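Local coordinates for protein disulfide isomerase (Pseudomonas aeruginosa, PDB 4N30) that probably catalyses the formation or rearrangement of disulfide bonds, as an oxidoreductase of the DsbA subfamily with a thioredoxin fold, at residues Glu60-Asp63 with Phe68-Val71; Arg91-Gln96 with Asp173-Lys178; Gln105-Glu110 with Ser166-Asp171; Lys178-Thr181 with Leu186-Arg189. All coordinates share one frame; numbering follows the deposited sequence.

How the contacts relate
All four contacts belong to one thioredoxin-type domain. Contact 1 comes first along the chain and joins strand 56-62 to the start of helix 67-81. Contact 2 ties the end of strand 86-92 to helix 162-177. Both segments of contact 3 fall between those of contact 2, and it sets that same helix against helix 99-131. Contact 4 takes over at Lys178 and leads into strand 185-190. Strands 86-92, 56-62 and 185-190 are consecutive in the sheet. Centres of contacts 2 and 4 are about 9 Å apart; those of contacts 3 and 4, about 17 Å. Tyr61 touches residues of contacts 2, 3 and 4. It thus links the sheet to the helical side of the fold.

Contact 1: residues Glu60-Asp63 with Phe68-Val71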
loop_
_atom_site.group_PDB
_atom_site.type_symbol
_atom_site.label_atom_id
_atom_site.label_comp_id
_atom_site.label_asym_id
_atom_site.label_seq_id
_atom_site.Cartn_x
_atom_site.Cartn_y
_atom_site.Cartn_z
ATOM N N GLU A 60 1.311 4.493 -2.530
ATOM C CA GLU A 60 1.712 3.389 -3.425
ATOM C C GLU A 60 0.477 2.542 -3.705
ATOM O O GLU A 60 0.000 1.825 -2.812
ATOM C CB GLU A 60 2.825 2.516 -2.748
ATOM C CG GLU A 60 3.190 1.296 -3.587
ATOM C CD GLU A 60 3.995 0.244 -2.872
ATOM O OE1 GLU A 60 4.259 0.323 -1.726
ATOM O OE2 GLU A 60 4.267 -0.773 -3.590
ATOM N N TYR A 61 -0.104 2.687 -4.868
ATOM C CA TYR A 61 -1.221 1.866 -5.296
ATOM C C TYR A 61 -0.685 0.523 -5.703
ATOM O O TYR A 61 0.126 0.399 -6.651
ATOM C CB TYR A 61 -1.981 2.515 -6.472
ATOM C CG TYR A 61 -2.783 3.704 -6.004
ATOM C CD1 TYR A 61 -4.134 3.564 -5.704
ATOM C CD2 TYR A 61 -2.189 4.979 -5.857
ATOM C CE1 TYR A 61 -4.895 4.626 -5.207
ATOM C CE2 TYR A 61 -2.949 6.069 -5.363
ATOM C CZ TYR A 61 -4.283 5.841 -5.110
ATOM O OH TYR A 61 -5.049 6.886 -4.570
ATOM N N ALA A 62 -1.115 -0.526 -5.021
ATOM C CA ALA A 62 -0.442 -1.819 -5.100
ATOM C C ALA A 62 -1.363 -3.000 -4.894
ATOM O O ALA A 62 -2.495 -2.883 -4.384
ATOM C CB ALA A 62 0.696 -1.873 -4.090
ATOM N N ASP A 63 -0.875 -4.139 -5.380
ATOM C CA ASP A 63 -1.665 -5.407 -5.492
ATOM C C ASP A 63 -0.733 -6.519 -4.977
ATOM O O ASP A 63 0.444 -6.604 -5.376
ATOM C CB ASP A 63 -1.951 -5.543 -7.018
ATOM C CG ASP A 63 -2.437 -6.917 -7.450
ATOM O OD1 ASP A 63 -2.399 -7.896 -6.736
ATOM O OD2 ASP A 63 -2.914 -6.950 -8.654
ATOM N N PHE A 68 5.612 -6.977 -9.640
ATOM C CA PHE A 68 6.324 -5.680 -9.515
ATOM C C PHE A 68 6.220 -5.116 -8.110
ATOM O O PHE A 68 7.197 -4.665 -7.513
ATOM C CB PHE A 68 5.763 -4.699 -10.580
ATOM C CG PHE A 68 5.918 -5.151 -12.006
ATOM C CD1 PHE A 68 7.194 -5.130 -12.639
ATOM C CD2 PHE A 68 4.772 -5.511 -12.738
ATOM C CE1 PHE A 68 7.278 -5.540 -14.013
ATOM C CE2 PHE A 68 4.863 -5.845 -14.100
ATOM C CZ PHE A 68 6.088 -5.862 -14.725
ATOM N N CYS A 69 5.008 -5.169 -7.603
ATOM C CA CYS A 69 4.819 -4.706 -6.218
ATOM C C CYS A 69 5.614 -5.552 -5.231
ATOM O O CYS A 69 6.110 -4.982 -4.241
ATOM C CB CYS A 69 3.343 -4.743 -5.886
ATOM S SG CYS A 69 2.342 -3.548 -6.788
ATOM N N LYS A 70 5.705 -6.869 -5.477
ATOM C CA LYS A 70 6.469 -7.652 -4.584
ATOM C C LYS A 70 7.965 -7.251 -4.488
ATOM O O LYS A 70 8.514 -7.147 -3.409
ATOM C CB LYS A 70 6.322 -9.162 -5.001
ATOM C CG LYS A 70 7.200 -10.087 -4.136
ATOM C CD LYS A 70 6.953 -11.553 -4.434
ATOM C CE LYS A 70 7.800 -12.379 -3.538
ATOM N NZ LYS A 70 7.551 -13.867 -3.514
ATOM N N VAL A 71 8.589 -6.978 -5.615
ATOM C CA VAL A 71 10.012 -6.597 -5.491
ATOM C C VAL A 71 10.156 -5.110 -5.114
ATOM O O VAL A 71 11.115 -4.690 -4.515
ATOM C CB VAL A 71 10.795 -6.963 -6.765
ATOM C CG1 VAL A 71 10.198 -6.251 -7.967
ATOM C CG2 VAL A 71 12.280 -6.643 -6.653
#
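Cys69 meets Asp63 and Ala62 where strand 56-62 runs out into a loop. Its side chain points toward the strand end, and it has by far the largest share of the buried surface. The thiol sulfur lies beside the backbone N of its own residue (chi1 -68°), which aims it at the peptide between Ala62 and Asp63. The N-H of Asp63 donates to SG in a long, nearly straight hydrogen bond, with N to SG 3.6 Å and an angle of 164°. Ala62 CB packs on the same sulfur at 3.6 Å. Asp63 O lies 3.5 Å from Cys69 CB, so the backbone of Asp63 flanks the cysteine through both its N-H and its carbonyl. The carboxylate of Asp63 turns to other partners. OD1 accepts from the N-H of Glu65, and OD2 from the N-H of Leu95. These bonds hold the loop that carries the donor N-H. Cys69 is the second cysteine of a CxxC sequence at a helix start, consistent with the redox site of the thioredoxin family. Thr183, from the loop before strand 185-190, also touches it, as does Phe129 of helix 99-131. The contact spans the strand-to-helix connection of the beta-alpha-beta unit formed by strand 56-62, helix 67-81 and strand 86-92.

Contact 2: residues Arg91-Gln96 with Asp173-Lys178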
loop_
_atom_site.group_PDB
_atom_site.type_symbol
_atom_site.label_atom_id
_atom_site.label_comp_id
_atom_site.label_asym_id
_atom_site.label_seq_id
_atom_site.Cartn_x
_atom_site.Cartn_y
_atom_site.Cartn_z
ATOM N N ARG A 91 -1.961 2.027 -0.782
ATOM C CA ARG A 91 -3.319 2.169 -1.281
ATOM C C ARG A 91 -3.653 0.938 -2.071
ATOM O O ARG A 91 -2.885 0.434 -2.884
ATOM C CB ARG A 91 -3.404 3.421 -2.185
ATOM C CG ARG A 91 -2.933 4.736 -1.538
ATOM C CD ARG A 91 -3.636 5.094 -0.257
ATOM N NE ARG A 91 -4.922 5.482 -0.665
ATOM C CZ ARG A 91 -5.276 6.705 -1.097
ATOM N NH1 ARG A 91 -4.404 7.702 -1.211
ATOM N NH2 ARG A 91 -6.537 6.895 -1.483
ATOM N N HIS A 92 -4.869 0.419 -1.949
ATOM C CA HIS A 92 -5.247 -0.830 -2.610
ATOM C C HIS A 92 -5.596 -0.643 -4.019
ATOM O O HIS A 92 -6.565 0.105 -4.345
ATOM C CB HIS A 92 -6.406 -1.488 -1.845
ATOM C CG HIS A 92 -6.043 -1.893 -0.500
ATOM N ND1 HIS A 92 -5.262 -2.978 -0.234
ATOM C CD2 HIS A 92 -6.429 -1.352 0.734
ATOM C CE1 HIS A 92 -5.137 -3.080 1.102
ATOM N NE2 HIS A 92 -5.812 -2.072 1.696
ATOM N N LEU A 93 -4.976 -1.453 -4.901
ATOM C CA LEU A 93 -5.461 -1.614 -6.229
ATOM C C LEU A 93 -5.168 -3.046 -6.653
ATOM O O LEU A 93 -4.420 -3.297 -7.570
ATOM C CB LEU A 93 -4.831 -0.594 -7.160
ATOM C CG LEU A 93 -5.325 -0.585 -8.613
ATOM C CD1 LEU A 93 -6.816 -0.263 -8.613
ATOM C CD2 LEU A 93 -4.562 0.438 -9.451
ATOM N N PRO A 94 -5.989 -3.988 -6.136
ATOM C CA PRO A 94 -5.905 -5.350 -6.633
ATOM C C PRO A 94 -6.388 -5.364 -8.069
ATOM O O PRO A 94 -7.501 -4.918 -8.353
ATOM C CB PRO A 94 -6.876 -6.131 -5.702
ATOM C CG PRO A 94 -7.772 -5.045 -5.144
ATOM C CD PRO A 94 -6.944 -3.811 -5.020
ATOM N N LEU A 95 -5.628 -5.901 -8.980
ATOM C CA LEU A 95 -5.926 -5.821 -10.427
ATOM C C LEU A 95 -6.857 -6.962 -10.768
ATOM O O LEU A 95 -6.736 -8.078 -10.270
ATOM C CB LEU A 95 -4.657 -5.930 -11.272
ATOM C CG LEU A 95 -3.668 -4.754 -11.041
ATOM C CD1 LEU A 95 -2.427 -5.052 -11.889
ATOM C CD2 LEU A 95 -4.352 -3.438 -11.405
ATOM N N GLN A 96 -7.816 -6.707 -11.647
ATOM C CA GLN A 96 -8.809 -7.705 -11.999
ATOM C C GLN A 96 -8.163 -8.995 -12.501
ATOM O O GLN A 96 -8.696 -10.081 -12.200
ATOM C CB GLN A 96 -9.757 -7.137 -13.087
ATOM C CG GLN A 96 -10.960 -8.047 -13.410
ATOM C CD GLN A 96 -11.887 -8.335 -12.198
ATOM O OE1 GLN A 96 -12.122 -7.482 -11.395
ATOM N NE2 GLN A 96 -12.320 -9.595 -12.115
ATOM N N ASP A 173 -11.662 2.855 -6.350
ATOM C CA ASP A 173 -12.515 3.875 -7.019
ATOM C C ASP A 173 -11.727 5.143 -7.203
ATOM O O ASP A 173 -11.779 5.758 -8.321
ATOM C CB ASP A 173 -13.787 4.189 -6.177
ATOM C CG ASP A 173 -14.781 3.063 -6.173
ATOM O OD1 ASP A 173 -14.644 2.063 -6.902
ATOM O OD2 ASP A 173 -15.662 3.265 -5.302
ATOM N N ILE A 174 -10.941 5.573 -6.222
ATOM C CA ILE A 174 -10.084 6.740 -6.357
ATOM C C ILE A 174 -9.053 6.515 -7.437
ATOM O O ILE A 174 -8.810 7.396 -8.314
ATOM C CB ILE A 174 -9.445 7.177 -5.052
ATOM C CG1 ILE A 174 -10.535 7.686 -4.103
ATOM C CG2 ILE A 174 -8.341 8.207 -5.253
ATOM C CD1 ILE A 174 -10.038 7.803 -2.707
ATOM N N ALA A 175 -8.406 5.330 -7.406
ATOM C CA ALA A 175 -7.473 4.998 -8.461
ATOM C C ALA A 175 -8.071 5.137 -9.821
ATOM O O ALA A 175 -7.452 5.750 -10.714
ATOM C CB ALA A 175 -6.845 3.627 -8.222
ATOM N N ARG A 176 -9.252 4.577 -10.036
ATOM C CA ARG A 176 -9.877 4.602 -11.346
ATOM C C ARG A 176 -10.264 6.020 -11.706
ATOM O O ARG A 176 -10.086 6.395 -12.898
ATOM C CB ARG A 176 -11.063 3.613 -11.402
ATOM C CG ARG A 176 -10.537 2.143 -11.333
ATOM C CD ARG A 176 -11.570 1.105 -11.759
ATOM N NE ARG A 176 -12.641 1.133 -10.770
ATOM C CZ ARG A 176 -13.236 0.082 -10.185
ATOM N NH1 ARG A 176 -12.873 -1.197 -10.503
ATOM N NH2 ARG A 176 -14.178 0.360 -9.280
ATOM N N SER A 177 -10.691 6.819 -10.774
ATOM C CA SER A 177 -11.042 8.256 -11.026
ATOM C C SER A 177 -9.831 8.986 -11.493
ATOM O O SER A 177 -9.924 10.036 -12.206
ATOM C CB SER A 177 -11.622 8.931 -9.764
ATOM O OG SER A 177 -10.666 9.388 -8.837
ATOM N N LYS A 178 -8.625 8.564 -11.108
ATOM C CA LYS A 178 -7.351 9.236 -11.473
ATOM C C LYS A 178 -6.811 8.542 -12.698
ATOM O O LYS A 178 -5.724 8.900 -13.160
ATOM C CB LYS A 178 -6.337 9.112 -10.335
ATOM C CG LYS A 178 -6.648 9.991 -9.134
ATOM C CD LYS A 178 -5.508 9.775 -8.147
ATOM C CE LYS A 178 -5.768 10.369 -6.782
ATOM N NZ LYS A 178 -5.058 11.672 -6.803
#
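Leu93 and Ala175 form the apolar half of this contact, and Arg91 and Ile174 the other half. Leu93 directs its side chain at the helix. Its branch point lies opposite the backbone N (chi1 -176°), which carries both methyls to the small Ala175. CD1 is 3.9 Å and CD2 4.1 Å from Ala175 CB, so the alanine methyl faces the fork of the leucine. Arg91 reaches the same helix one residue earlier, at Ile174. Its chain folds at chi2 and chi3, and the guanidinium ends beside Ile174. The two side chains pass at a slant. Ile174 CD1 comes to the edge of the guanidinium, in its plane, 3.8 Å from NH2. The methyl therefore does not stack on the flat group.

Two bonds within segment 173-178 fasten its own side chains. Ser177 OG donates to Ile174 O at 2.8 Å, tilted 17° from the carbonyl plane. Arg176 NH2 reaches Asp173 OD1 at 3.0 Å in a salt bridge whose hydrogen bond is weak, bent to 122°. Around the contact, Tyr61 packs on Arg91, Ile174 and Ala175. The tyrosine thus fills in between the end of strand 86-92 and helix 162-177, which leads back to the sheet in this DsbA-type fold.

No hydrogen bond crosses between the segments. The polar needs of Arg91 are met outside them: NE forms a salt bridge with Asp171 and NH1 bonds to Asn59. NH2 too is hydrogen-bonded just beyond the segments, so the methyl sits beside a satisfied nitrogen. The nearby carboxylate probably balances the charge.

Contact 3: residues Gln105-Glu110 with Ser166-Asp171; sequences QARLVE and SDIKLD
Ile168 presses into helix 99-131 against Ala106, Arg107 and Glu110. From CB, which points at that helix, the side chain forks. CG2 takes the short branch and approaches Ala106 CB at 4.1 Å. CG1 takes the longer branch, lying beside the isoleucine's own backbone N (chi1 -65°), and packs on Glu110 CG at 3.9 Å. The Ile168 and Glu110 side chains run past each other in opposite directions. The tip, CD1, reaches the helix backbone. It is 3.9 Å from Ala106 CB and 3.7 Å from both Ala106 C and Arg107 N, the two atoms of one peptide bond. CD1 also meets Arg107 CG at 3.7 Å, where the two side chains cross at about a right angle.

The two helix segments meet at 120°, with axes 10.3 Å apart. Helix 99-131, of the helical part that DsbA proteins insert into the thioredoxin fold, is thereby joined to helix 162-177, which leads back to the sheet. His92 of the sheet packs beneath, against Ala106 and Ile168.

Polar atoms are bridged by water beside the isoleucine. One water donates to Glu110 OE1 at 2.7 Å and to Asp167 OD2 at 2.6 Å. The other oxygen, Glu110 OE2, is hydrogen-bonded to His92 NE2. The carboxylate is buried but gripped at both oxygens. A water donating a hydrogen bond to each acid probably eases the repulsion expected if both are charged.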
loop_
_atom_site.group_PDB
_atom_site.type_symbol
_atom_site.label_atom_id
_atom_site.label_comp_id
_atom_site.label_asym_id
_atom_site.label_seq_id
_atom_site.Cartn_x
_atom_site.Cartn_y
_atom_site.Cartn_z
ATOM N N GLN A 105 -6.517 -10.973 -0.249
ATOM C CA GLN A 105 -5.298 -10.573 0.433
ATOM C C GLN A 105 -5.364 -9.116 0.869
ATOM O O GLN A 105 -4.840 -8.791 1.984
ATOM C CB GLN A 105 -4.118 -10.873 -0.474
ATOM C CG GLN A 105 -3.923 -12.401 -0.529
ATOM C CD GLN A 105 -3.132 -12.842 -1.769
ATOM O OE1 GLN A 105 -2.328 -12.046 -2.375
ATOM N NE2 GLN A 105 -3.307 -14.055 -2.149
ATOM N N ALA A 106 -6.019 -8.219 0.107
ATOM C CA ALA A 106 -6.225 -6.871 0.550
ATOM C C ALA A 106 -7.032 -6.863 1.880
ATOM O O ALA A 106 -6.757 -6.093 2.793
ATOM C CB ALA A 106 -6.913 -6.061 -0.561
ATOM N N ARG A 107 -8.053 -7.694 1.916
ATOM C CA ARG A 107 -8.852 -7.750 3.144
ATOM C C ARG A 107 -8.057 -8.306 4.288
ATOM O O ARG A 107 -8.221 -7.800 5.443
ATOM C CB ARG A 107 -10.104 -8.573 2.875
ATOM C CG ARG A 107 -11.126 -8.005 1.876
ATOM C CD ARG A 107 -12.336 -8.878 1.613
ATOM N NE ARG A 107 -12.945 -8.578 0.364
ATOM C CZ ARG A 107 -12.899 -9.364 -0.739
ATOM N NH1 ARG A 107 -12.481 -10.622 -0.689
ATOM N NH2 ARG A 107 -13.550 -8.901 -1.793
ATOM N N LEU A 108 -7.222 -9.280 4.107
ATOM C CA LEU A 108 -6.404 -9.845 5.164
ATOM C C LEU A 108 -5.505 -8.758 5.750
ATOM O O LEU A 108 -5.409 -8.638 7.001
ATOM C CB LEU A 108 -5.511 -10.979 4.683
ATOM C CG LEU A 108 -6.244 -12.243 4.416
ATOM C CD1 LEU A 108 -5.269 -13.235 3.788
ATOM C CD2 LEU A 108 -6.854 -12.810 5.681
ATOM N N VAL A 109 -4.932 -7.881 4.914
ATOM C CA VAL A 109 -3.970 -6.937 5.480
ATOM C C VAL A 109 -4.753 -5.815 6.283
ATOM O O VAL A 109 -4.283 -5.327 7.334
ATOM C CB VAL A 109 -2.942 -6.317 4.515
ATOM C CG1 VAL A 109 -2.077 -7.399 3.916
ATOM C CG2 VAL A 109 -3.595 -5.454 3.450
ATOM N N GLU A 110 -5.942 -5.415 5.795
ATOM C CA GLU A 110 -6.760 -4.456 6.586
ATOM C C GLU A 110 -7.117 -5.108 7.925
ATOM O O GLU A 110 -7.070 -4.417 8.985
ATOM C CB GLU A 110 -8.021 -4.065 5.836
ATOM C CG GLU A 110 -7.796 -3.243 4.552
ATOM C CD GLU A 110 -7.173 -1.877 4.898
ATOM O OE1 GLU A 110 -7.502 -1.307 5.962
ATOM O OE2 GLU A 110 -6.174 -1.471 4.291
ATOM N N SER A 166 -15.178 -1.771 2.202
ATOM C CA SER A 166 -15.522 -0.455 1.687
ATOM C C SER A 166 -14.278 0.339 1.484
ATOM O O SER A 166 -14.155 1.069 0.473
ATOM C CB SER A 166 -16.336 0.307 2.706
ATOM O OG SER A 166 -17.664 -0.158 2.753
ATOM N N ASP A 167 -13.306 0.210 2.425
ATOM C CA ASP A 167 -12.128 1.041 2.361
ATOM C C ASP A 167 -11.267 0.577 1.197
ATOM O O ASP A 167 -10.648 1.432 0.512
ATOM C CB ASP A 167 -11.320 0.926 3.615
ATOM C CG ASP A 167 -11.999 1.622 4.798
ATOM O OD1 ASP A 167 -12.979 2.346 4.536
ATOM O OD2 ASP A 167 -11.566 1.375 5.912
ATOM N N ILE A 168 -11.177 -0.704 0.963
ATOM C CA ILE A 168 -10.486 -1.229 -0.223
ATOM C C ILE A 168 -11.122 -0.723 -1.509
ATOM O O ILE A 168 -10.435 -0.230 -2.425
ATOM C CB ILE A 168 -10.453 -2.720 -0.167
ATOM C CG1 ILE A 168 -9.584 -3.115 1.047
ATOM C CG2 ILE A 168 -9.857 -3.287 -1.468
ATOM C CD1 ILE A 168 -9.865 -4.540 1.434
ATOM N N LYS A 169 -12.444 -0.844 -1.604
ATOM C CA LYS A 169 -13.202 -0.371 -2.742
ATOM C C LYS A 169 -13.012 1.096 -2.975
ATOM O O LYS A 169 -12.912 1.509 -4.155
ATOM C CB LYS A 169 -14.692 -0.717 -2.574
ATOM C CG LYS A 169 -14.978 -2.207 -2.720
ATOM C CD LYS A 169 -16.453 -2.538 -2.474
ATOM C CE LYS A 169 -16.829 -3.943 -2.906
ATOM N NZ LYS A 169 -18.034 -4.382 -2.123
ATOM N N LEU A 170 -12.930 1.916 -1.946
ATOM C CA LEU A 170 -12.731 3.341 -2.065
ATOM C C LEU A 170 -11.374 3.622 -2.694
ATOM O O LEU A 170 -11.239 4.514 -3.574
ATOM C CB LEU A 170 -12.803 4.052 -0.696
ATOM C CG LEU A 170 -12.722 5.583 -0.769
ATOM C CD1 LEU A 170 -13.866 6.103 -1.667
ATOM C CD2 LEU A 170 -12.835 6.165 0.637
ATOM N N ASP A 171 -10.310 2.954 -2.214
ATOM C CA ASP A 171 -8.984 3.148 -2.866
ATOM C C ASP A 171 -9.052 2.783 -4.333
ATOM O O ASP A 171 -8.511 3.551 -5.156
ATOM C CB ASP A 171 -7.927 2.265 -2.221
ATOM C CG ASP A 171 -7.385 2.769 -0.929
ATOM O OD1 ASP A 171 -7.629 3.983 -0.573
ATOM O OD2 ASP A 171 -6.575 2.020 -0.290
HETATM O O HOH W 1 -9.006 0.901 6.248
#

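Contact 4: residues Lys178-Thr181 with Leu186-Arg189; sequences KGIT and LVIR
Lys178 and Ile180 face Val187 across well-separated backbones: the CA atoms of Lys178 and Val187 are 9.8 Å apart, and those of Ile180 and Leu186 9.4 Å. No hydrogen bond joins the two segments. Residues 178-181 have no regular structure, whereas 186-189 is extended strand. Gly179 turns the chain out of helix 162-177 with a positive phi of 76°, in a Schellman motif, with two hydrogen bonds back into the last helical turn. Beyond it the chain enters the loop leading to strand 185-190. In the thioredoxin fold the loop before this strand carries the cis-proline.

Val187 uses its two methyls separately. CG2 meets Ile180 CD1 at 4.1 Å, with the side chains at a slant. CG1 lies 4.2 Å from Lys178 NZ. Tyr61 of the neighbouring strand 56-62 touches both Ile180 and Val187.

The lysine is extended and bends only at its last torsion (chi4 -98°). Its NZ comes to the edge of the Arg189 guanidinium, near its plane, 4.1 Å from NH2. These like charges probably repel. Arg189 NH1 also makes a weak hydrogen bond to Gly194 O.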
loop_
_atom_site.group_PDB
_atom_site.type_symbol
_atom_site.label_atom_id
_atom_site.label_comp_id
_atom_site.label_asym_id
_atom_site.label_seq_id
_atom_site.Cartn_x
_atom_site.Cartn_y
_atom_site.Cartn_z
ATOM N N LYS A 178 -8.625 8.564 -11.108
ATOM C CA LYS A 178 -7.351 9.236 -11.473
ATOM C C LYS A 178 -6.811 8.542 -12.698
ATOM O O LYS A 178 -5.724 8.900 -13.160
ATOM C CB LYS A 178 -6.337 9.112 -10.335
ATOM C CG LYS A 178 -6.648 9.991 -9.134
ATOM C CD LYS A 178 -5.508 9.775 -8.147
ATOM C CE LYS A 178 -5.768 10.369 -6.782
ATOM N NZ LYS A 178 -5.058 11.672 -6.803
ATOM N N GLY A 179 -7.489 7.579 -13.287
ATOM C CA GLY A 179 -6.954 6.952 -14.497
ATOM C C GLY A 179 -5.816 5.967 -14.233
ATOM O O GLY A 179 -5.087 5.581 -15.186
ATOM N N ILE A 180 -5.691 5.468 -13.035
ATOM C CA ILE A 180 -4.620 4.510 -12.676
ATOM C C ILE A 180 -5.061 3.097 -13.060
ATOM O O ILE A 180 -6.231 2.692 -12.760
ATOM C CB ILE A 180 -4.387 4.567 -11.149
ATOM C CG1 ILE A 180 -3.812 5.922 -10.810
ATOM C CG2 ILE A 180 -3.327 3.557 -10.715
ATOM C CD1 ILE A 180 -3.531 6.175 -9.310
ATOM N N THR A 181 -4.285 2.368 -13.802
ATOM C CA THR A 181 -4.686 1.056 -14.299
ATOM C C THR A 181 -3.724 -0.041 -13.917
ATOM O O THR A 181 -4.044 -1.209 -14.187
ATOM C CB THR A 181 -4.824 1.077 -15.845
ATOM O OG1 THR A 181 -3.557 1.003 -16.447
ATOM C CG2 THR A 181 -5.600 2.262 -16.408
ATOM N N LEU A 186 2.499 5.363 -8.209
ATOM C CA LEU A 186 2.676 6.305 -7.075
ATOM C C LEU A 186 1.930 7.587 -7.279
ATOM O O LEU A 186 1.986 8.098 -8.384
ATOM C CB LEU A 186 4.161 6.580 -6.853
ATOM C CG LEU A 186 5.049 5.357 -6.820
ATOM C CD1 LEU A 186 6.506 5.821 -6.490
ATOM C CD2 LEU A 186 4.570 4.325 -5.781
ATOM N N VAL A 187 1.332 8.069 -6.224
ATOM C CA VAL A 187 0.855 9.473 -6.199
ATOM C C VAL A 187 1.653 10.092 -5.048
ATOM O O VAL A 187 1.389 9.730 -3.898
ATOM C CB VAL A 187 -0.663 9.589 -6.020
ATOM C CG1 VAL A 187 -1.015 11.104 -5.858
ATOM C CG2 VAL A 187 -1.412 9.013 -7.203
ATOM N N ILE A 188 2.543 11.041 -5.375
ATOM C CA ILE A 188 3.368 11.655 -4.323
ATOM C C ILE A 188 2.734 13.003 -4.030
ATOM O O ILE A 188 2.588 13.810 -4.920
ATOM C CB ILE A 188 4.809 11.830 -4.771
ATOM C CG1 ILE A 188 5.407 10.492 -5.251
ATOM C CG2 ILE A 188 5.609 12.498 -3.623
ATOM C CD1 ILE A 188 6.872 10.551 -5.679
ATOM N N ARG A 189 2.312 13.214 -2.778
ATOM C CA ARG A 189 1.632 14.432 -2.352
ATOM C C ARG A 189 2.615 15.227 -1.492
ATOM O O ARG A 189 3.251 14.714 -0.558
ATOM C CB ARG A 189 0.405 14.047 -1.596
ATOM C CG ARG A 189 -0.347 15.316 -1.097
ATOM C CD ARG A 189 -1.746 15.037 -0.652
ATOM N NE ARG A 189 -2.436 14.250 -1.683
ATOM C CZ ARG A 189 -2.916 14.667 -2.855
ATOM N NH1 ARG A 189 -2.850 15.945 -3.229
ATOM N NH2 ARG A 189 -3.513 13.765 -3.669
#